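Local atomic coordinates of beta-galactosidase (Trichoderma reesei, PDB entry 3OG2), a protein that probably hydrolyses terminal, non-reducing beta-D-galactose residues from beta-D-galactosides, as a glycoside hydrolase of family 35. Residues Gln23-Trp28 / Gln165-Gly170; Val172-Pro177 / Ile209-Asn214; Phe495-Pro500 / Val527-Thr532; Ser515-His520 / Gln538-Gly543. One frame throughout, in Å; residues are numbered along the deposited sequence.

Contact 1. Residues Gln23-Trp28 / Gln165-Gly170; sequences QNIVTW and QITNGG
I166 lays its CG2 methyl against the other segment, where V26 CG2 lies 3.6 Å from I166 CG2. In the one conformer of I25 described here, I25 CG2 reaches the same methyl at 3.8 Å. Beside this group T167 presents CG2 to Q23, crossing it at about a right angle with Q23 CG 3.8 Å from T167 CG2. Residues 23-25 lead into strand 26-28, joined to the TIM-barrel domain through strand 33-35, and the segment lies here against the short 3-10 turn between helix 144-163 and barrel strand 172-177. Q23 keeps its own segment in shape. Its chain bends back at chi2 (69°), which brings the amide alongside the V26 backbone, in plane with both bonds: V26 N donates to Q23 OE1 at 2.8 Å, on a lone pair and nearly straight at 173°, and Q23 NE2 returns a bond to V26 O, also at 2.8 Å. With an alanine at Q23, V26 N and O would probably lose both side-chain mates and T167 CG2 its neighbour in Q23 CG.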
loop_
_atom_site.group_PDB
_atom_site.type_symbol
_atom_site.label_atom_id
_atom_site.label_comp_id
_atom_site.label_asym_id
_atom_site.label_seq_id
_atom_site.Cartn_x
_atom_site.Cartn_y
_atom_site.Cartn_z
ATOM N N GLN A 23 -20.920 3.234 22.438
ATOM C CA GLN A 23 -21.833 3.971 21.573
ATOM C C GLN A 23 -22.663 2.947 20.825
ATOM O O GLN A 23 -22.244 1.784 20.776
ATOM C CB GLN A 23 -21.092 4.949 20.629
ATOM C CG GLN A 23 -19.770 4.403 20.054
ATOM C CD GLN A 23 -19.995 3.276 19.060
ATOM O OE1 GLN A 23 -20.854 3.450 18.185
ATOM N NE2 GLN A 23 -19.320 2.124 19.173
ATOM N N ASN A 24 -23.716 3.386 20.139
ATOM C CA ASN A 24 -24.492 2.325 19.477
ATOM C C ASN A 24 -24.492 2.482 17.962
ATOM O O ASN A 24 -25.300 1.863 17.282
ATOM C CB ASN A 24 -25.907 2.258 20.024
ATOM C CG ASN A 24 -26.692 3.444 19.584
ATOM O OD1 ASN A 24 -26.148 4.507 19.334
ATOM N ND2 ASN A 24 -28.010 3.262 19.458
ATOM N N ILE A 25 -23.567 3.242 17.401
ATOM C CA ILE A 25 -23.446 3.359 15.940
ATOM C C ILE A 25 -22.697 2.160 15.377
ATOM O O ILE A 25 -23.106 1.574 14.379
ATOM C CB ILE A 25 -22.786 4.717 15.665
ATOM C CG1 ILE A 25 -23.480 5.844 16.480
ATOM C CG2 ILE A 25 -22.733 5.101 14.205
ATOM C CD1 ILE A 25 -24.954 5.972 16.140
ATOM N N VAL A 26 -21.584 1.807 16.013
ATOM C CA VAL A 26 -20.765 0.667 15.568
ATOM C C VAL A 26 -20.756 -0.362 16.683
ATOM O O VAL A 26 -20.194 -0.101 17.747
ATOM C CB VAL A 26 -19.319 1.062 15.199
ATOM C CG1 VAL A 26 -18.547 -0.130 14.627
ATOM C CG2 VAL A 26 -19.286 2.196 14.160
ATOM N N THR A 27 -21.419 -1.507 16.428
ATOM C CA THR A 27 -21.525 -2.527 17.431
ATOM C C THR A 27 -21.136 -3.860 16.799
ATOM O O THR A 27 -20.756 -3.901 15.600
ATOM C CB THR A 27 -22.926 -2.557 18.075
ATOM O OG1 THR A 27 -23.937 -2.812 17.063
ATOM C CG2 THR A 27 -23.269 -1.262 18.792
ATOM N N TRP A 28 -21.208 -4.959 17.538
ATOM C CA TRP A 28 -20.724 -6.223 16.977
ATOM C C TRP A 28 -21.408 -7.369 17.734
ATOM O O TRP A 28 -21.836 -7.177 18.873
ATOM C CB TRP A 28 -19.172 -6.377 17.032
ATOM C CG TRP A 28 -18.713 -6.468 18.476
ATOM C CD1 TRP A 28 -18.579 -7.605 19.234
ATOM C CD2 TRP A 28 -18.363 -5.349 19.309
ATOM N NE1 TRP A 28 -18.186 -7.300 20.491
ATOM C CE2 TRP A 28 -18.036 -5.926 20.568
ATOM C CE3 TRP A 28 -18.282 -3.949 19.155
ATOM C CZ2 TRP A 28 -17.639 -5.156 21.641
ATOM C CZ3 TRP A 28 -17.897 -3.228 20.264
ATOM C CH2 TRP A 28 -17.581 -3.809 21.488
ATOM N N GLN A 165 -14.658 10.425 13.798
ATOM C CA GLN A 165 -15.474 9.237 14.038
ATOM C C GLN A 165 -16.872 9.364 13.481
ATOM O O GLN A 165 -17.454 10.446 13.363
ATOM C CB GLN A 165 -15.567 9.017 15.577
ATOM C CG GLN A 165 -14.243 8.463 16.138
ATOM C CD GLN A 165 -14.305 8.415 17.647
ATOM O OE1 GLN A 165 -14.140 7.336 18.247
ATOM N NE2 GLN A 165 -14.493 9.537 18.334
ATOM N N ILE A 166 -17.414 8.180 13.138
ATOM C CA ILE A 166 -18.777 8.078 12.647
ATOM C C ILE A 166 -19.799 8.658 13.642
ATOM O O ILE A 166 -20.870 9.168 13.260
ATOM C CB ILE A 166 -19.071 6.616 12.266
ATOM C CG1 ILE A 166 -20.375 6.466 11.529
ATOM C CG2 ILE A 166 -19.065 5.705 13.519
ATOM C CD1 ILE A 166 -20.649 5.079 10.962
ATOM N N THR A 167 -19.467 8.667 14.949
ATOM C CA THR A 167 -20.344 9.244 15.982
ATOM C C THR A 167 -20.393 10.752 15.855
ATOM O O THR A 167 -21.272 11.360 16.464
ATOM C CB THR A 167 -19.806 8.844 17.368
ATOM O OG1 THR A 167 -18.415 9.052 17.383
ATOM C CG2 THR A 167 -20.039 7.360 17.621
ATOM N N ASN A 168 -19.490 11.367 15.120
ATOM C CA ASN A 168 -19.447 12.801 14.838
ATOM C C ASN A 168 -19.724 13.098 13.362
ATOM O O ASN A 168 -19.440 14.195 12.936
ATOM C CB ASN A 168 -18.064 13.414 15.101
ATOM C CG ASN A 168 -17.738 13.284 16.545
ATOM O OD1 ASN A 168 -18.656 13.474 17.376
ATOM N ND2 ASN A 168 -16.500 12.988 16.862
ATOM N N GLY A 169 -20.239 12.144 12.606
ATOM C CA GLY A 169 -20.529 12.400 11.202
ATOM C C GLY A 169 -19.351 12.172 10.273
ATOM O O GLY A 169 -19.418 12.610 9.127
ATOM N N GLY A 170 -18.301 11.492 10.745
ATOM C CA GLY A 170 -17.101 11.241 9.936
ATOM C C GLY A 170 -17.028 9.766 9.571
ATOM O O GLY A 170 -17.928 8.929 9.831
#

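Contact 2. Residues Val172-Pro177 / Ile209-Asn214; sequences VILYQP and IVPLIN
Y175 and L212 lie side by side and point the same way, with L212 CD2 3.6 Å from Y175 CD1 and approaching the ring obliquely. Their backbones are bridged at the tight middle of the contact. Y175 N donates to P211 O at 3.1 Å, while I213 N donates to Y175 O at 2.9 Å. Two CA-H...O contacts flank this pair: L212 CA lies 3.2 Å from Y175 O, and Q176 CA lies 3.1 Å from I213 O. Q176 also passes I213 O with its CB and CG, its chain extended from a CG anti to the backbone N (chi1 175°), and P177 CD closes on the same oxygen. Strand 172-177 belongs to the parallel barrel of the TIM-barrel domain, paired on one side with strand 110-116; 209-214 runs alongside its other edge, with helix 193-205 between them in the chain, as in a beta-alpha-beta crossover, although 209-214 makes a single bridge and no regular strand. That helix packs over Y175, P177 and L212. Toward the start of the strand packing stays close, but the buried I173 O has apolar neighbours, V210 CB at 3.4 Å and P211 CD equally near, and no hydrogen-bonding partner in the model. L174 turns CD2 toward P211, 3.9 Å from P211 CB. The Q176 amide leaves the contact: NE2 bonds E178 O and OD1 of galactose-binding N179, while OE1 accepts from R114 NH1. The loose side is at partly exposed N214, whose CA is 4.3 Å from Q176 CG; its amide leads away, OD1 accepting from G236 N.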
loop_
_atom_site.group_PDB
_atom_site.type_symbol
_atom_site.label_atom_id
_atom_site.label_comp_id
_atom_site.label_asym_id
_atom_site.label_seq_id
_atom_site.Cartn_x
_atom_site.Cartn_y
_atom_site.Cartn_z
ATOM N N VAL A 172 -14.606 7.411 10.376
ATOM C CA VAL A 172 -13.845 6.406 11.165
ATOM C C VAL A 172 -14.772 5.517 11.993
ATOM O O VAL A 172 -15.583 6.019 12.795
ATOM C CB VAL A 172 -12.802 7.101 12.071
ATOM C CG1 VAL A 172 -12.134 6.057 12.960
ATOM C CG2 VAL A 172 -11.753 7.824 11.232
ATOM N N ILE A 173 -14.661 4.209 11.780
ATOM C CA ILE A 173 -15.530 3.261 12.495
ATOM C C ILE A 173 -14.797 2.355 13.469
ATOM O O ILE A 173 -15.436 1.737 14.314
ATOM C CB ILE A 173 -16.298 2.370 11.462
ATOM C CG1 ILE A 173 -15.368 1.584 10.538
ATOM C CG2 ILE A 173 -17.314 3.221 10.715
ATOM C CD1 ILE A 173 -16.069 0.504 9.749
ATOM N N LEU A 174 -13.479 2.250 13.353
ATOM C CA LEU A 174 -12.685 1.301 14.152
ATOM C C LEU A 174 -11.315 1.941 14.388
ATOM O O LEU A 174 -10.849 2.730 13.584
ATOM C CB LEU A 174 -12.468 -0.014 13.455
ATOM C CG LEU A 174 -13.714 -0.877 13.248
ATOM C CD1 LEU A 174 -13.348 -2.019 12.278
ATOM C CD2 LEU A 174 -14.195 -1.441 14.591
ATOM N N TYR A 175 -10.711 1.597 15.535
ATOM C CA TYR A 175 -9.386 2.079 15.872
ATOM C C TYR A 175 -8.524 0.921 16.339
ATOM O O TYR A 175 -8.938 0.135 17.191
ATOM C CB TYR A 175 -9.541 3.133 16.976
ATOM C CG TYR A 175 -8.298 3.813 17.485
ATOM C CD1 TYR A 175 -7.358 3.186 18.321
ATOM C CD2 TYR A 175 -8.074 5.174 17.127
ATOM C CE1 TYR A 175 -6.246 3.833 18.753
ATOM C CE2 TYR A 175 -6.946 5.829 17.619
ATOM C CZ TYR A 175 -6.040 5.152 18.433
ATOM O OH TYR A 175 -4.925 5.823 18.921
ATOM N N GLN A 176 -7.282 0.886 15.839
ATOM C CA GLN A 176 -6.323 -0.135 16.298
ATOM C C GLN A 176 -5.252 0.554 17.132
ATOM O O GLN A 176 -4.513 1.433 16.635
ATOM C CB GLN A 176 -5.638 -0.795 15.080
ATOM C CG GLN A 176 -4.547 -1.776 15.501
ATOM C CD GLN A 176 -3.769 -2.253 14.308
ATOM O OE1 GLN A 176 -4.296 -2.980 13.428
ATOM N NE2 GLN A 176 -2.476 -1.891 14.204
ATOM N N PRO A 177 -5.075 0.159 18.386
ATOM C CA PRO A 177 -3.980 0.611 19.199
ATOM C C PRO A 177 -2.764 -0.311 18.993
ATOM O O PRO A 177 -2.942 -1.530 18.922
ATOM C CB PRO A 177 -4.526 0.452 20.632
ATOM C CG PRO A 177 -5.586 -0.609 20.557
ATOM C CD PRO A 177 -6.004 -0.764 19.133
ATOM N N ILE A 209 -14.163 6.567 20.904
ATOM C CA ILE A 209 -15.266 5.807 21.513
ATOM C C ILE A 209 -15.714 4.685 20.588
ATOM O O ILE A 209 -16.525 3.874 21.003
ATOM C CB ILE A 209 -16.471 6.697 21.880
ATOM C CG1 ILE A 209 -17.026 7.464 20.683
ATOM C CG2 ILE A 209 -16.072 7.620 23.054
ATOM C CD1 ILE A 209 -18.317 8.232 21.056
ATOM N N VAL A 210 -15.207 4.604 19.329
ATOM C CA VAL A 210 -15.515 3.479 18.472
ATOM C C VAL A 210 -14.799 2.254 18.997
ATOM O O VAL A 210 -13.950 2.347 19.905
ATOM C CB VAL A 210 -15.135 3.777 17.000
ATOM C CG1 VAL A 210 -16.059 4.930 16.477
ATOM C CG2 VAL A 210 -13.657 4.089 16.817
ATOM N N PRO A 211 -15.162 1.074 18.488
ATOM C CA PRO A 211 -14.524 -0.138 19.011
ATOM C C PRO A 211 -13.031 -0.164 18.673
ATOM O O PRO A 211 -12.599 0.279 17.613
ATOM C CB PRO A 211 -15.237 -1.269 18.295
ATOM C CG PRO A 211 -16.602 -0.653 17.935
ATOM C CD PRO A 211 -16.237 0.750 17.518
ATOM N N LEU A 212 -12.321 -0.799 19.630
ATOM C CA LEU A 212 -10.874 -1.029 19.453
ATOM C C LEU A 212 -10.654 -2.448 18.942
ATOM O O LEU A 212 -11.216 -3.401 19.495
ATOM C CB LEU A 212 -10.115 -0.887 20.794
ATOM C CG LEU A 212 -10.276 0.470 21.458
ATOM C CD1 LEU A 212 -9.599 0.432 22.832
ATOM C CD2 LEU A 212 -9.739 1.549 20.533
ATOM N N ILE A 213 -9.853 -2.567 17.915
ATOM C CA ILE A 213 -9.525 -3.862 17.300
ATOM C C ILE A 213 -8.031 -3.968 17.249
ATOM O O ILE A 213 -7.318 -2.981 16.986
ATOM C CB ILE A 213 -10.148 -3.922 15.908
ATOM C CG1 ILE A 213 -10.033 -5.331 15.283
ATOM C CG2 ILE A 213 -9.601 -2.870 14.941
ATOM C CD1 ILE A 213 -10.979 -5.552 14.085
ATOM N N ASN A 214 -7.507 -5.164 17.541
ATOM C CA ASN A 214 -6.057 -5.323 17.444
ATOM C C ASN A 214 -5.698 -6.212 16.249
ATOM O O ASN A 214 -6.536 -6.638 15.487
ATOM C CB ASN A 214 -5.443 -5.877 18.764
ATOM C CG ASN A 214 -5.872 -7.291 19.072
ATOM O OD1 ASN A 214 -6.842 -7.859 18.550
ATOM N ND2 ASN A 214 -5.197 -7.821 20.054
#

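Contact 3. Residues Phe495-Pro500 / Val527-Thr532; sequences FAVKNP and VVLQWT
F495 pairs with L529 both through the backbone and through the side chain. Four backbone hydrogen bonds hold the two segments: F495 N to L529 O and L529 N to F495 O close one ring, the latter at 2.8 Å and 175°, and V497 N to V527 O with V527 N to V497 O close the next. F495-L529 and V497-V527 are therefore hydrogen-bonded antiparallel pairs, with A496-V528 the non-hydrogen-bonded pair between them. Here A496 CA approaches V527 O to 3.1 Å in a CA-H...O contact. The strand axes come within 4.7 Å and run 156° apart, as neighbours in the antiparallel sheet of domain 2, where strand 527-532 lies between strands 492-497 and 518-521. Aromatic contacts gather at F495. With CG between the backbone N and the carbonyl carbon (chi1 59°), its ring swings over toward 527-532, and L529 CB lies over one face, offset toward the rim, in a CH-pi contact 4.0 Å from the F495 ring centroid. W531 CD1 lies at the edge of the F495 ring, close to its plane, and W531 NE1 is 3.6 Å from F495 CE1; the two rings meet obliquely. Apolar contacts complete the set. L529 CD1 meets F495 CE2 at 3.7 Å, while A496 CB and V528 CG2 touch at 4.0 Å on the opposite face of the sheet. Past the strand end, P500 crosses V527 at about a right angle, with P500 CD 3.8 Å from V527 CG2. On the face bearing F495, V497 and W531, strand 545-551 of the second sheet packs through L545, I547 and M549.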
loop_
_atom_site.group_PDB
_atom_site.type_symbol
_atom_site.label_atom_id
_atom_site.label_comp_id
_atom_site.label_asym_id
_atom_site.label_seq_id
_atom_site.Cartn_x
_atom_site.Cartn_y
_atom_site.Cartn_z
ATOM N N PHE A 495 -27.820 -23.746 -12.522
ATOM C CA PHE A 495 -28.489 -23.110 -11.396
ATOM C C PHE A 495 -29.984 -23.404 -11.525
ATOM O O PHE A 495 -30.480 -23.747 -12.598
ATOM C CB PHE A 495 -28.216 -21.618 -11.264
ATOM C CG PHE A 495 -28.621 -20.784 -12.447
ATOM C CD1 PHE A 495 -27.825 -20.768 -13.609
ATOM C CD2 PHE A 495 -29.753 -20.006 -12.345
ATOM C CE1 PHE A 495 -28.196 -19.943 -14.672
ATOM C CE2 PHE A 495 -30.136 -19.206 -13.398
ATOM C CZ PHE A 495 -29.342 -19.173 -14.548
ATOM N N ALA A 496 -30.668 -23.244 -10.412
ATOM C CA ALA A 496 -32.091 -23.536 -10.438
ATOM C C ALA A 496 -32.794 -22.419 -9.655
ATOM O O ALA A 496 -32.320 -22.003 -8.607
ATOM C CB ALA A 496 -32.391 -24.878 -9.816
ATOM N N VAL A 497 -33.913 -21.974 -10.181
ATOM C CA VAL A 497 -34.669 -20.874 -9.615
ATOM C C VAL A 497 -36.018 -21.392 -9.153
ATOM O O VAL A 497 -36.759 -21.991 -9.949
ATOM C CB VAL A 497 -34.862 -19.713 -10.615
ATOM C CG1 VAL A 497 -35.556 -18.540 -9.939
ATOM C CG2 VAL A 497 -33.498 -19.274 -11.178
ATOM N N LYS A 498 -36.337 -21.189 -7.861
ATOM C CA LYS A 498 -37.683 -21.587 -7.405
ATOM C C LYS A 498 -38.753 -20.817 -8.198
ATOM O O LYS A 498 -38.392 -19.695 -8.600
ATOM C CB LYS A 498 -37.856 -21.331 -5.906
ATOM C CG LYS A 498 -36.796 -22.073 -5.070
ATOM C CD LYS A 498 -37.268 -21.905 -3.600
ATOM C CE LYS A 498 -36.232 -22.435 -2.634
ATOM N NZ LYS A 498 -36.392 -21.851 -1.258
ATOM N N ASN A 499 -39.917 -21.409 -8.397
ATOM C CA ASN A 499 -40.959 -20.829 -9.274
ATOM C C ASN A 499 -40.940 -19.308 -9.378
ATOM O O ASN A 499 -41.299 -18.592 -8.450
ATOM C CB ASN A 499 -42.330 -21.255 -8.737
ATOM C CG ASN A 499 -43.439 -20.686 -9.581
ATOM O OD1 ASN A 499 -43.304 -20.018 -10.611
ATOM N ND2 ASN A 499 -44.628 -21.023 -9.078
ATOM N N PRO A 500 -40.396 -18.840 -10.493
ATOM C CA PRO A 500 -40.241 -17.392 -10.676
ATOM C C PRO A 500 -41.415 -16.709 -11.357
ATOM O O PRO A 500 -41.337 -15.517 -11.735
ATOM C CB PRO A 500 -39.004 -17.350 -11.604
ATOM C CG PRO A 500 -39.167 -18.549 -12.500
ATOM C CD PRO A 500 -39.786 -19.606 -11.594
ATOM N N VAL A 527 -37.143 -23.838 -12.253
ATOM C CA VAL A 527 -36.517 -23.745 -13.554
ATOM C C VAL A 527 -35.031 -24.064 -13.413
ATOM O O VAL A 527 -34.320 -23.418 -12.619
ATOM C CB VAL A 527 -36.749 -22.322 -14.115
ATOM C CG1 VAL A 527 -36.125 -22.304 -15.520
ATOM C CG2 VAL A 527 -38.213 -21.875 -14.154
ATOM N N VAL A 528 -34.539 -25.031 -14.141
ATOM C CA VAL A 528 -33.155 -25.431 -14.094
ATOM C C VAL A 528 -32.471 -25.042 -15.399
ATOM O O VAL A 528 -32.961 -25.357 -16.483
ATOM C CB VAL A 528 -33.020 -26.949 -13.839
ATOM C CG1 VAL A 528 -31.560 -27.328 -13.703
ATOM C CG2 VAL A 528 -33.854 -27.353 -12.618
ATOM N N LEU A 529 -31.358 -24.304 -15.242
ATOM C CA LEU A 529 -30.664 -23.754 -16.401
ATOM C C LEU A 529 -29.235 -24.239 -16.382
ATOM O O LEU A 529 -28.590 -24.124 -15.362
ATOM C CB LEU A 529 -30.649 -22.208 -16.360
ATOM C CG LEU A 529 -32.043 -21.564 -16.434
ATOM C CD1 LEU A 529 -32.598 -21.381 -14.995
ATOM C CD2 LEU A 529 -32.070 -20.220 -17.127
ATOM N N GLN A 530 -28.761 -24.758 -17.502
ATOM C CA GLN A 530 -27.389 -25.178 -17.667
ATOM C C GLN A 530 -26.740 -24.330 -18.762
ATOM O O GLN A 530 -27.383 -24.013 -19.775
ATOM C CB GLN A 530 -27.365 -26.660 -18.061
ATOM C CG GLN A 530 -26.086 -27.350 -17.673
ATOM C CD GLN A 530 -26.258 -28.850 -17.829
ATOM O OE1 GLN A 530 -26.202 -29.231 -18.977
ATOM N NE2 GLN A 530 -26.436 -29.571 -16.762
ATOM N N TRP A 531 -25.465 -23.976 -18.608
ATOM C CA TRP A 531 -24.843 -23.188 -19.642
ATOM C C TRP A 531 -23.345 -23.447 -19.544
ATOM O O TRP A 531 -22.866 -23.801 -18.448
ATOM C CB TRP A 531 -25.168 -21.709 -19.445
ATOM C CG TRP A 531 -24.910 -21.196 -18.023
ATOM C CD1 TRP A 531 -25.463 -21.439 -16.796
ATOM C CD2 TRP A 531 -23.897 -20.240 -17.687
ATOM N NE1 TRP A 531 -24.853 -20.691 -15.787
ATOM C CE2 TRP A 531 -23.896 -19.944 -16.270
ATOM C CE3 TRP A 531 -22.950 -19.561 -18.525
ATOM C CZ2 TRP A 531 -23.029 -19.046 -15.655
ATOM C CZ3 TRP A 531 -22.121 -18.696 -17.891
ATOM C CH2 TRP A 531 -22.153 -18.440 -16.536
ATOM N N THR A 532 -22.646 -23.272 -20.646
ATOM C CA THR A 532 -21.190 -23.381 -20.610
ATOM C C THR A 532 -20.599 -22.005 -20.855
ATOM O O THR A 532 -20.910 -21.382 -21.875
ATOM C CB THR A 532 -20.705 -24.387 -21.680
ATOM O OG1 THR A 532 -21.202 -25.683 -21.315
ATOM C CG2 THR A 532 -19.188 -24.463 -21.686
#

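Contact 4. Residues Ser515-His520 / Gln538-Gly543; sequences SNVTIH and QVVQLG
Q538 starts beside V517, its CB 4.1 Å from V517 CG1, and the two side chains slide past each other in opposite directions. From CB the chain folds at chi2 (-66°), which turns the amide toward the turn before strand 518-521. CD then passes N516 CB at 3.7 Å. At the tip, OE1 takes two backbone donors, N516 N at 2.8 Å and V517 N at 3.1 Å; both reach it from the same face of the amide plane, the first tilted 32° out of that plane. NE2 continues to a water at 3.0 Å, which also accepts from S515 N, and gives a second bond to A536 O. Strand 518-521 edges one sheet of domain 2 and strand 538-542 belongs to the other, so the contact spans the two layers of a beta sandwich. A leucine in place of Q538 would remove the acceptor and is likely to leave the N516 and V517 amides without their shared mate. Further along, V540 packs between the two sheets: its CG2 meets V517 CG1 at 3.9 Å, and its CG1 meets I519 CD1 tip to tip at 4.0 Å. N516 OD1 accepts from T532 N.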
loop_
_atom_site.group_PDB
_atom_site.type_symbol
_atom_site.label_atom_id
_atom_site.label_comp_id
_atom_site.label_asym_id
_atom_site.label_seq_id
_atom_site.Cartn_x
_atom_site.Cartn_y
_atom_site.Cartn_z
ATOM N N SER A 515 -26.983 -19.070 -27.535
ATOM C CA SER A 515 -27.576 -20.297 -28.057
ATOM C C SER A 515 -27.053 -21.493 -27.305
ATOM O O SER A 515 -27.176 -22.630 -27.783
ATOM C CB SER A 515 -27.277 -20.481 -29.548
ATOM O OG SER A 515 -25.920 -20.247 -29.804
ATOM N N ASN A 516 -26.457 -21.209 -26.157
ATOM C CA ASN A 516 -25.842 -22.316 -25.422
ATOM C C ASN A 516 -26.693 -22.716 -24.255
ATOM O O ASN A 516 -26.811 -23.873 -23.890
ATOM C CB ASN A 516 -24.453 -21.800 -25.034
ATOM C CG ASN A 516 -23.849 -22.842 -24.160
ATOM O OD1 ASN A 516 -23.982 -22.718 -22.946
ATOM N ND2 ASN A 516 -23.266 -23.817 -24.856
ATOM N N VAL A 517 -27.345 -21.829 -23.583
ATOM C CA VAL A 517 -28.104 -22.154 -22.374
ATOM C C VAL A 517 -29.251 -23.115 -22.677
ATOM O O VAL A 517 -29.972 -23.014 -23.681
ATOM C CB VAL A 517 -28.564 -20.819 -21.719
ATOM C CG1 VAL A 517 -29.363 -19.967 -22.690
ATOM C CG2 VAL A 517 -29.373 -21.139 -20.458
ATOM N N THR A 518 -29.444 -24.096 -21.791
ATOM C CA THR A 518 -30.621 -24.953 -21.871
ATOM C C THR A 518 -31.467 -24.773 -20.627
ATOM O O THR A 518 -30.960 -24.468 -19.533
ATOM C CB THR A 518 -30.280 -26.440 -22.012
ATOM O OG1 THR A 518 -29.589 -26.808 -20.840
ATOM C CG2 THR A 518 -29.325 -26.709 -23.177
ATOM N N ILE A 519 -32.765 -25.045 -20.773
ATOM C CA ILE A 519 -33.687 -24.733 -19.720
ATOM C C ILE A 519 -34.649 -25.887 -19.583
ATOM O O ILE A 519 -35.251 -26.287 -20.571
ATOM C CB ILE A 519 -34.495 -23.443 -20.021
ATOM C CG1 ILE A 519 -33.662 -22.210 -20.297
ATOM C CG2 ILE A 519 -35.447 -23.218 -18.853
ATOM C CD1 ILE A 519 -34.351 -21.114 -21.035
ATOM N N HIS A 520 -34.821 -26.364 -18.369
ATOM C CA HIS A 520 -35.779 -27.434 -18.124
ATOM C C HIS A 520 -36.579 -27.088 -16.899
ATOM O O HIS A 520 -36.048 -26.687 -15.859
ATOM C CB HIS A 520 -35.014 -28.734 -17.932
ATOM C CG HIS A 520 -34.351 -29.175 -19.200
ATOM N ND1 HIS A 520 -35.007 -29.911 -20.156
ATOM C CD2 HIS A 520 -33.089 -28.986 -19.672
ATOM C CE1 HIS A 520 -34.187 -30.154 -21.164
ATOM N NE2 HIS A 520 -33.018 -29.605 -20.892
ATOM N N GLN A 538 -24.937 -15.273 -22.284
ATOM C CA GLN A 538 -26.266 -15.822 -22.376
ATOM C C GLN A 538 -27.195 -14.983 -21.473
ATOM O O GLN A 538 -26.772 -14.565 -20.384
ATOM C CB GLN A 538 -26.320 -17.277 -21.886
ATOM C CG GLN A 538 -25.180 -18.144 -22.384
ATOM C CD GLN A 538 -25.210 -18.350 -23.884
ATOM O OE1 GLN A 538 -26.165 -19.021 -24.361
ATOM N NE2 GLN A 538 -24.190 -17.866 -24.617
ATOM N N VAL A 539 -28.423 -14.760 -21.903
ATOM C CA VAL A 539 -29.341 -13.985 -21.072
ATOM C C VAL A 539 -30.682 -14.697 -21.161
ATOM O O VAL A 539 -31.158 -14.981 -22.260
ATOM C CB VAL A 539 -29.496 -12.521 -21.528
ATOM C CG1 VAL A 539 -30.469 -11.740 -20.617
ATOM C CG2 VAL A 539 -28.160 -11.795 -21.574
ATOM N N VAL A 540 -31.294 -14.945 -20.019
ATOM C CA VAL A 540 -32.607 -15.558 -19.929
ATOM C C VAL A 540 -33.489 -14.731 -18.992
ATOM O O VAL A 540 -33.033 -14.258 -17.944
ATOM C CB VAL A 540 -32.526 -17.022 -19.414
ATOM C CG1 VAL A 540 -33.937 -17.602 -19.206
ATOM C CG2 VAL A 540 -31.704 -17.864 -20.376
ATOM N N GLN A 541 -34.743 -14.566 -19.384
ATOM C CA GLN A 541 -35.736 -13.887 -18.564
ATOM C C GLN A 541 -36.740 -14.910 -18.014
ATOM O O GLN A 541 -37.300 -15.711 -18.773
ATOM C CB GLN A 541 -36.488 -12.849 -19.391
ATOM C CG GLN A 541 -37.553 -12.185 -18.513
ATOM C CD GLN A 541 -38.244 -11.059 -19.237
ATOM O OE1 GLN A 541 -37.988 -10.908 -20.431
ATOM N NE2 GLN A 541 -39.098 -10.297 -18.548
ATOM N N LEU A 542 -36.924 -14.915 -16.704
ATOM C CA LEU A 542 -37.891 -15.746 -16.005
ATOM C C LEU A 542 -38.859 -14.847 -15.257
ATOM O O LEU A 542 -38.579 -14.349 -14.167
ATOM C CB LEU A 542 -37.218 -16.717 -15.039
ATOM C CG LEU A 542 -36.046 -17.565 -15.532
ATOM C CD1 LEU A 542 -35.458 -18.368 -14.380
ATOM C CD2 LEU A 542 -36.481 -18.471 -16.670
ATOM N N GLY A 543 -40.036 -14.598 -15.787
ATOM C CA GLY A 543 -40.893 -13.609 -15.138
ATOM C C GLY A 543 -40.190 -12.265 -15.204
ATOM O O GLY A 543 -39.763 -11.795 -16.254
HETATM O O HOH W 1 -24.202 -18.356 -27.577
#

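Contacts 1 and 2 both belong to the catalytic TIM-barrel domain, with centres 10 Å apart, and they touch: Q165 OE1 lies 2.8 Å from I209 N, and the probable I166 N to V172 O bond (2.9 Å) ties the 3-10 turn to the strand that follows it. Of the four, contact 2 reaches the galactose site: between nearest side-chain atoms, Q176 is about 3 Å from N179 and about 4 Å from Y76, which bind galactose in another structure of this protein, none being bound here. Contacts 3 and 4 share domain 2, centres 8 Å apart; V528 N lies 2.8 Å from H520 O. The pairs are separate: contacts 2 and 3 have nearest atoms about 32 Å apart.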